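Long-range contact in glycoprotein (Chandipura virus, PDB 5MDM), which probably attaches the virus to host receptors and, triggered by endosomal acidity, drives fusion of the viral and endosomal membranes as a class III fusion glycoprotein: residues F57-D69 and I78-C92. Residues are numbered along the deposited sequence; the frame is centred on the assembly and turned at random.
Sequences FLCHAAKWVTTCD and ITHSIHNIKPTRSDC
C59, near the base of a long antiparallel beta hairpin in the fusion domain of this class III fusogen, is joined by a disulfide to C92 in the helix that follows it; strand 57-69 pairs with strand 78-85, and the helix begins at R89. Packing is tight at this base, where C59, A61, P87 and C92 are all buried: the CB of P87 rests 3.6 Å from the CB of A61, and V166 of strand 165-169 touches C59, P87 and C92. Farther out, K63-H83, V65-S81 and T67-T79 are hydrogen-bonded pairs. On one face of this arm, I82 lies alongside W64 and lays its CD1 over the indole, 3.6 Å from the centroid of the five-membered ring, a CH-pi contact; F109 meets W64 and stacks on H80, while the T66 hydroxyl is hydrogen-bonded to the carbonyl O of P110. On the opposite face K63, bent at chi3 (-69°), brings its CE within 3.8 Å of I85 CG2. In contrast to the base, strand 78-85 is open to solvent, with H80, I82, H83 and N84 all exposed. H60, probably a pH sensor of the pre-fusion state, touches M128, a site of interaction with host vimentin, and its ND1 makes a weak hydrogen bond to S164 OG. The H60 ring stands almost perpendicular to the N84 amide (86°), with N84 OD1 located at the ring edge, beside H60 CE1.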
ATOM      1  N   PHE A  57     -14.855 -18.550  20.277  1.00125.17           N
ATOM      2  CA  PHE A  57     -14.330 -19.379  21.337  1.00123.02           C
ATOM      3  C   PHE A  57     -14.784 -20.804  21.107  1.00125.69           C
ATOM      4  O   PHE A  57     -15.946 -21.052  20.785  1.00124.51           O
ATOM      5  CB  PHE A  57     -14.843 -18.899  22.692  1.00123.26           C
ATOM      6  CG  PHE A  57     -14.390 -17.519  23.056  1.00124.89           C
ATOM      7  CD1 PHE A  57     -15.260 -16.449  22.981  1.00121.47           C
ATOM      8  CD2 PHE A  57     -13.088 -17.293  23.464  1.00128.98           C
ATOM      9  CE1 PHE A  57     -14.843 -15.179  23.320  1.00121.62           C
ATOM     10  CE2 PHE A  57     -12.665 -16.027  23.800  1.00126.96           C
ATOM     11  CZ  PHE A  57     -13.544 -14.967  23.727  1.00125.36           C
ATOM     12  N   LEU A  58     -13.855 -21.737  21.253  1.00127.23           N
ATOM     13  CA  LEU A  58     -14.199 -23.145  21.284  1.00125.41           C
ATOM     14  C   LEU A  58     -14.490 -23.522  22.725  1.00124.64           C
ATOM     15  O   LEU A  58     -13.608 -23.472  23.587  1.00126.96           O
ATOM     16  CB  LEU A  58     -13.074 -24.001  20.701  1.00123.82           C
ATOM     17  CG  LEU A  58     -13.050 -24.109  19.173  1.00115.83           C
ATOM     18  CD1 LEU A  58     -11.771 -24.779  18.698  1.00111.89           C
ATOM     19  CD2 LEU A  58     -14.272 -24.868  18.671  1.00109.62           C
ATOM     20  N   CYS A  59     -15.750 -23.857  22.976  1.00125.54           N
ATOM     21  CA  CYS A  59     -16.201 -24.283  24.289  1.00140.08           C
ATOM     22  C   CYS A  59     -16.103 -25.805  24.379  1.00149.41           C
ATOM     23  O   CYS A  59     -16.922 -26.526  23.801  1.00150.82           O
ATOM     24  CB  CYS A  59     -17.642 -23.814  24.518  1.00140.98           C
ATOM     25  SG  CYS A  59     -18.298 -24.076  26.185  1.00230.60           S
ATOM     26  N   HIS A  60     -15.082 -26.285  25.083  1.00151.27           N
ATOM     27  CA  HIS A  60     -14.881 -27.717  25.279  1.00154.14           C
ATOM     28  C   HIS A  60     -15.472 -28.168  26.608  1.00156.45           C
ATOM     29  O   HIS A  60     -15.323 -27.491  27.617  1.00157.45           O
ATOM     30  CB  HIS A  60     -13.391 -28.060  25.246  1.00156.31           C
ATOM     31  CG  HIS A  60     -13.077 -29.427  25.769  1.00164.67           C
ATOM     32  ND1 HIS A  60     -13.108 -30.554  24.976  1.00165.70           N
ATOM     33  CD2 HIS A  60     -12.740 -29.851  27.011  1.00170.00           C
ATOM     34  CE1 HIS A  60     -12.795 -31.611  25.705  1.00169.25           C
ATOM     35  NE2 HIS A  60     -12.569 -31.212  26.944  1.00170.45           N
ATOM     36  N   ALA A  61     -16.136 -29.317  26.610  1.00157.25           N
ATOM     37  CA  ALA A  61     -16.706 -29.852  27.839  1.00159.25           C
ATOM     38  C   ALA A  61     -16.272 -31.291  28.058  1.00162.48           C
ATOM     39  O   ALA A  61     -16.355 -32.120  27.149  1.00163.49           O
ATOM     40  CB  ALA A  61     -18.220 -29.757  27.810  1.00160.10           C
ATOM     41  N   ALA A  62     -15.806 -31.585  29.266  1.00164.72           N
ATOM     42  CA  ALA A  62     -15.406 -32.944  29.612  1.00157.61           C
ATOM     43  C   ALA A  62     -15.525 -33.184  31.107  1.00150.09           C
ATOM     44  O   ALA A  62     -15.026 -32.398  31.908  1.00152.22           O
ATOM     45  CB  ALA A  62     -13.985 -33.221  29.144  1.00155.46           C
ATOM     46  N   LYS A  63     -16.191 -34.271  31.478  1.00145.06           N
ATOM     47  CA  LYS A  63     -16.273 -34.671  32.877  1.00135.39           C
ATOM     48  C   LYS A  63     -14.980 -35.354  33.316  1.00131.97           C
ATOM     49  O   LYS A  63     -14.540 -36.319  32.702  1.00121.87           O
ATOM     50  CB  LYS A  63     -17.483 -35.584  33.113  1.00122.33           C
ATOM     51  CG  LYS A  63     -18.812 -34.835  33.100  1.00121.38           C
ATOM     52  CD  LYS A  63     -20.007 -35.749  33.327  1.00121.00           C
ATOM     53  CE  LYS A  63     -20.234 -36.678  32.147  1.00124.42           C
ATOM     54  NZ  LYS A  63     -21.484 -37.474  32.307  1.00125.84           N
ATOM     55  N   TRP A  64     -14.358 -34.832  34.365  1.00139.62           N
ATOM     56  CA  TRP A  64     -13.197 -35.478  34.957  1.00152.35           C
ATOM     57  C   TRP A  64     -13.679 -36.362  36.101  1.00156.16           C
ATOM     58  O   TRP A  64     -14.218 -35.872  37.093  1.00156.43           O
ATOM     59  CB  TRP A  64     -12.184 -34.446  35.455  1.00163.92           C
ATOM     60  CG  TRP A  64     -11.536 -33.636  34.361  1.00170.16           C
ATOM     61  CD1 TRP A  64     -12.110 -33.218  33.196  1.00170.48           C
ATOM     62  CD2 TRP A  64     -10.185 -33.158  34.334  1.00173.03           C
ATOM     63  NE1 TRP A  64     -11.204 -32.505  32.450  1.00172.32           N
ATOM     64  CE2 TRP A  64     -10.014 -32.455  33.127  1.00173.32           C
ATOM     65  CE3 TRP A  64      -9.104 -33.256  35.216  1.00177.63           C
ATOM     66  CZ2 TRP A  64      -8.808 -31.853  32.778  1.00177.48           C
ATOM     67  CZ3 TRP A  64      -7.908 -32.658  34.867  1.00180.00           C
ATOM     68  CH2 TRP A  64      -7.771 -31.965  33.661  1.00179.19           C
ATOM     69  N   VAL A  65     -13.490 -37.668  35.946  1.00156.90           N
ATOM     70  CA  VAL A  65     -14.062 -38.645  36.863  1.00154.87           C
ATOM     71  C   VAL A  65     -13.015 -39.358  37.714  1.00156.16           C
ATOM     72  O   VAL A  65     -12.122 -40.031  37.193  1.00152.67           O
ATOM     73  CB  VAL A  65     -14.884 -39.701  36.098  1.00151.98           C
ATOM     74  CG1 VAL A  65     -15.400 -40.765  37.051  1.00153.58           C
ATOM     75  CG2 VAL A  65     -16.033 -39.039  35.354  1.00149.96           C
ATOM     76  N   THR A  66     -13.138 -39.195  39.028  1.00160.53           N
ATOM     77  CA  THR A  66     -12.349 -39.952  39.990  1.00160.76           C
ATOM     78  C   THR A  66     -13.181 -41.120  40.494  1.00155.43           C
ATOM     79  O   THR A  66     -14.218 -40.926  41.133  1.00150.91           O
ATOM     80  CB  THR A  66     -11.935 -39.087  41.192  1.00166.43           C
ATOM     81  OG1 THR A  66     -11.081 -38.025  40.749  1.00175.28           O
ATOM     82  CG2 THR A  66     -11.194 -39.924  42.219  1.00166.90           C
ATOM     83  N   THR A  67     -12.729 -42.335  40.197  1.00160.42           N
ATOM     84  CA  THR A  67     -13.481 -43.535  40.542  1.00163.05           C
ATOM     85  C   THR A  67     -12.812 -44.324  41.659  1.00169.06           C
ATOM     86  O   THR A  67     -11.624 -44.642  41.583  1.00171.92           O
ATOM     87  CB  THR A  67     -13.670 -44.455  39.318  1.00155.25           C
ATOM     88  OG1 THR A  67     -14.250 -43.711  38.237  1.00148.79           O
ATOM     89  CG2 THR A  67     -14.577 -45.625  39.667  1.00147.13           C
ATOM     90  N   CYS A  68     -13.586 -44.636  42.695  1.00173.67           N
ATOM     91  CA  CYS A  68     -13.099 -45.429  43.818  1.00177.87           C
ATOM     92  C   CYS A  68     -13.670 -46.841  43.771  1.00177.93           C
ATOM     93  O   CYS A  68     -14.886 -47.030  43.806  1.00173.37           O
ATOM     94  CB  CYS A  68     -13.469 -44.761  45.145  1.00177.46           C
ATOM     95  SG  CYS A  68     -12.933 -45.660  46.622  1.00360.83           S
ATOM     96  N   ASP A  69     -12.790 -47.832  43.687  1.00186.34           N
ATOM     97  CA  ASP A  69     -13.220 -49.225  43.671  1.00197.97           C
ATOM     98  C   ASP A  69     -12.916 -49.920  44.996  1.00205.96           C
ATOM     99  O   ASP A  69     -11.756 -50.124  45.354  1.00205.96           O
ATOM    100  CB  ASP A  69     -12.566 -49.981  42.514  1.00201.54           C
ATOM    101  CG  ASP A  69     -12.998 -51.435  42.452  1.00205.89           C
ATOM    102  OD1 ASP A  69     -12.285 -52.294  43.014  1.00209.83           O
ATOM    103  OD2 ASP A  69     -14.053 -51.719  41.848  1.00204.09           O
ATOM    104  N   ILE A  78      -8.057 -46.581  43.072  1.00198.96           N
ATOM    105  CA  ILE A  78      -8.587 -45.341  42.521  1.00189.43           C
ATOM    106  C   ILE A  78      -8.134 -45.156  41.080  1.00187.29           C
ATOM    107  O   ILE A  78      -6.941 -45.230  40.784  1.00191.86           O
ATOM    108  CB  ILE A  78      -8.125 -44.114  43.332  1.00181.68           C
ATOM    109  CG1 ILE A  78      -8.374 -44.329  44.827  1.00180.65           C
ATOM    110  CG2 ILE A  78      -8.818 -42.852  42.840  1.00175.99           C
ATOM    111  CD1 ILE A  78      -9.831 -44.421  45.194  1.00175.96           C
ATOM    112  N   THR A  79      -9.085 -44.920  40.184  1.00178.97           N
ATOM    113  CA  THR A  79      -8.754 -44.632  38.795  1.00172.86           C
ATOM    114  C   THR A  79      -9.195 -43.224  38.424  1.00170.42           C
ATOM    115  O   THR A  79     -10.086 -42.655  39.053  1.00172.23           O
ATOM    116  CB  THR A  79      -9.394 -45.642  37.822  1.00165.40           C
ATOM    117  OG1 THR A  79     -10.811 -45.677  38.025  1.00159.31           O
ATOM    118  CG2 THR A  79      -8.821 -47.031  38.044  1.00163.57           C
ATOM    119  N   HIS A  80      -8.559 -42.665  37.402  1.00166.00           N
ATOM    120  CA  HIS A  80      -8.895 -41.330  36.931  1.00164.48           C
ATOM    121  C   HIS A  80      -9.166 -41.346  35.432  1.00163.15           C
ATOM    122  O   HIS A  80      -8.314 -41.758  34.646  1.00163.48           O
ATOM    123  CB  HIS A  80      -7.762 -40.354  37.253  1.00163.55           C
ATOM    124  CG  HIS A  80      -7.680 -39.979  38.701  1.00158.21           C
ATOM    125  ND1 HIS A  80      -6.494 -39.641  39.315  1.00160.25           N
ATOM    126  CD2 HIS A  80      -8.638 -39.878  39.653  1.00149.22           C
ATOM    127  CE1 HIS A  80      -6.723 -39.354  40.584  1.00154.60           C
ATOM    128  NE2 HIS A  80      -8.016 -39.488  40.814  1.00146.56           N
ATOM    129  N   SER A  81     -10.356 -40.901  35.039  1.00160.69           N
ATOM    130  CA  SER A  81     -10.721 -40.863  33.627  1.00158.30           C
ATOM    131  C   SER A  81     -11.242 -39.489  33.224  1.00160.82           C
ATOM    132  O   SER A  81     -11.539 -38.656  34.078  1.00166.42           O
ATOM    133  CB  SER A  81     -11.775 -41.928  33.317  1.00154.50           C
ATOM    134  OG  SER A  81     -12.989 -41.653  33.993  1.00151.25           O
ATOM    135  N   ILE A  82     -11.336 -39.250  31.919  1.00157.09           N
ATOM    136  CA  ILE A  82     -11.938 -38.025  31.400  1.00150.94           C
ATOM    137  C   ILE A  82     -12.886 -38.352  30.252  1.00148.49           C
ATOM    138  O   ILE A  82     -12.498 -38.999  29.283  1.00147.20           O
ATOM    139  CB  ILE A  82     -10.881 -37.018  30.906  1.00150.35           C
ATOM    140  CG1 ILE A  82      -9.973 -36.576  32.057  1.00147.83           C
ATOM    141  CG2 ILE A  82     -11.559 -35.811  30.281  1.00154.15           C
ATOM    142  CD1 ILE A  82      -9.040 -35.434  31.704  1.00140.78           C
ATOM    143  N   HIS A  83     -14.133 -37.907  30.370  1.00151.52           N
ATOM    144  CA  HIS A  83     -15.153 -38.195  29.371  1.00158.09           C
ATOM    145  C   HIS A  83     -15.597 -36.928  28.651  1.00157.35           C
ATOM    146  O   HIS A  83     -16.284 -36.086  29.227  1.00161.91           O
ATOM    147  CB  HIS A  83     -16.366 -38.863  30.025  1.00162.14           C
ATOM    148  CG  HIS A  83     -16.034 -40.101  30.795  1.00166.36           C
ATOM    149  ND1 HIS A  83     -14.911 -40.859  30.539  1.00167.10           N
ATOM    150  CD2 HIS A  83     -16.674 -40.712  31.820  1.00170.84           C
ATOM    151  CE1 HIS A  83     -14.875 -41.884  31.372  1.00170.94           C
ATOM    152  NE2 HIS A  83     -15.932 -41.818  32.159  1.00173.81           N
ATOM    153  N   ASN A  84     -15.204 -36.798  27.388  1.00149.48           N
ATOM    154  CA  ASN A  84     -15.642 -35.674  26.574  1.00149.11           C
ATOM    155  C   ASN A  84     -17.149 -35.702  26.365  1.00146.84           C
ATOM    156  O   ASN A  84     -17.703 -36.721  25.958  1.00142.99           O
ATOM    157  CB  ASN A  84     -14.932 -35.682  25.219  1.00152.40           C
ATOM    158  CG  ASN A  84     -13.462 -35.333  25.326  1.00160.35           C
ATOM    159  OD1 ASN A  84     -13.037 -34.664  26.268  1.00167.89           O
ATOM    160  ND2 ASN A  84     -12.676 -35.783  24.356  1.00158.92           N
ATOM    161  N   ILE A  85     -17.811 -34.588  26.662  1.00148.86           N
ATOM    162  CA  ILE A  85     -19.246 -34.466  26.415  1.00147.45           C
ATOM    163  C   ILE A  85     -19.558 -33.152  25.712  1.00152.78           C
ATOM    164  O   ILE A  85     -18.757 -32.218  25.743  1.00153.03           O
ATOM    165  CB  ILE A  85     -20.075 -34.545  27.717  1.00132.62           C
ATOM    166  CG1 ILE A  85     -19.756 -33.360  28.630  1.00121.82           C
ATOM    167  CG2 ILE A  85     -19.834 -35.866  28.430  1.00129.15           C
ATOM    168  CD1 ILE A  85     -20.640 -33.285  29.851  1.00112.31           C
ATOM    169  N   LYS A  86     -20.720 -33.080  25.071  1.00155.42           N
ATOM    170  CA  LYS A  86     -21.130 -31.849  24.410  1.00154.88           C
ATOM    171  C   LYS A  86     -21.728 -30.886  25.425  1.00155.89           C
ATOM    172  O   LYS A  86     -22.657 -31.240  26.149  1.00163.26           O
ATOM    173  CB  LYS A  86     -22.133 -32.128  23.292  1.00153.36           C
ATOM    174  CG  LYS A  86     -22.546 -30.880  22.527  1.00150.95           C
ATOM    175  CD  LYS A  86     -23.449 -31.210  21.356  1.00146.40           C
ATOM    176  CE  LYS A  86     -23.873 -29.950  20.637  1.00141.10           C
ATOM    177  NZ  LYS A  86     -24.738 -30.254  19.465  1.00142.74           N
ATOM    178  N   PRO A  87     -21.188 -29.663  25.483  1.00146.17           N
ATOM    179  CA  PRO A  87     -21.646 -28.661  26.448  1.00141.51           C
ATOM    180  C   PRO A  87     -23.019 -28.122  26.091  1.00138.52           C
ATOM    181  O   PRO A  87     -23.380 -28.081  24.914  1.00139.90           O
ATOM    182  CB  PRO A  87     -20.605 -27.550  26.313  1.00143.07           C
ATOM    183  CG  PRO A  87     -20.100 -27.683  24.919  1.00142.71           C
ATOM    184  CD  PRO A  87     -20.107 -29.151  24.621  1.00141.70           C
ATOM    185  N   THR A  88     -23.780 -27.721  27.102  1.00141.34           N
ATOM    186  CA  THR A  88     -25.034 -27.024  26.870  1.00149.62           C
ATOM    187  C   THR A  88     -24.695 -25.573  26.569  1.00154.21           C
ATOM    188  O   THR A  88     -23.548 -25.154  26.727  1.00153.87           O
ATOM    189  CB  THR A  88     -25.953 -27.077  28.102  1.00145.79           C
ATOM    190  OG1 THR A  88     -25.455 -26.191  29.111  1.00145.15           O
ATOM    191  CG2 THR A  88     -26.024 -28.491  28.657  1.00141.25           C
ATOM    192  N   ARG A  89     -25.686 -24.807  26.131  1.00154.26           N
ATOM    193  CA  ARG A  89     -25.467 -23.393  25.872  1.00156.78           C
ATOM    194  C   ARG A  89     -25.175 -22.662  27.180  1.00158.34           C
ATOM    195  O   ARG A  89     -24.357 -21.741  27.220  1.00163.23           O
ATOM    196  CB  ARG A  89     -26.674 -22.785  25.158  1.00158.49           C
ATOM    197  CG  ARG A  89     -26.928 -23.380  23.780  1.00158.36           C
ATOM    198  CD  ARG A  89     -28.072 -22.679  23.073  1.00161.88           C
ATOM    199  NE  ARG A  89     -28.107 -23.009  21.650  1.00170.78           N
ATOM    200  CZ  ARG A  89     -28.897 -22.413  20.760  1.00178.41           C
ATOM    201  NH1 ARG A  89     -29.722 -21.448  21.142  1.00183.54           N
ATOM    202  NH2 ARG A  89     -28.861 -22.780  19.485  1.00177.34           N
ATOM    203  N   SER A  90     -25.835 -23.094  28.249  1.00152.32           N
ATOM    204  CA  SER A  90     -25.647 -22.497  29.566  1.00150.43           C
ATOM    205  C   SER A  90     -24.219 -22.691  30.070  1.00153.67           C
ATOM    206  O   SER A  90     -23.592 -21.751  30.570  1.00153.56           O
ATOM    207  CB  SER A  90     -26.641 -23.090  30.565  1.00150.61           C
ATOM    208  OG  SER A  90     -26.429 -22.568  31.865  1.00152.76           O
ATOM    209  N   ASP A  91     -23.718 -23.917  29.934  1.00158.59           N
ATOM    210  CA  ASP A  91     -22.357 -24.256  30.338  1.00164.27           C
ATOM    211  C   ASP A  91     -21.357 -23.342  29.642  1.00163.07           C
ATOM    212  O   ASP A  91     -20.488 -22.739  30.282  1.00166.76           O
ATOM    213  CB  ASP A  91     -22.043 -25.718  29.995  1.00167.14           C
ATOM    214  CG  ASP A  91     -22.876 -26.706  30.799  1.00165.71           C
ATOM    215  OD1 ASP A  91     -23.901 -26.295  31.382  1.00174.63           O
ATOM    216  OD2 ASP A  91     -22.510 -27.899  30.840  1.00152.87           O
ATOM    217  N   CYS A  92     -21.498 -23.239  28.324  1.00158.39           N
ATOM    218  CA  CYS A  92     -20.618 -22.403  27.519  1.00155.88           C
ATOM    219  C   CYS A  92     -20.701 -20.933  27.903  1.00157.11           C
ATOM    220  O   CYS A  92     -19.682 -20.256  27.966  1.00156.27           O
ATOM    221  CB  CYS A  92     -20.917 -22.579  26.031  1.00151.85           C
ATOM    222  SG  CYS A  92     -20.134 -24.027  25.313  1.00202.58           S
TER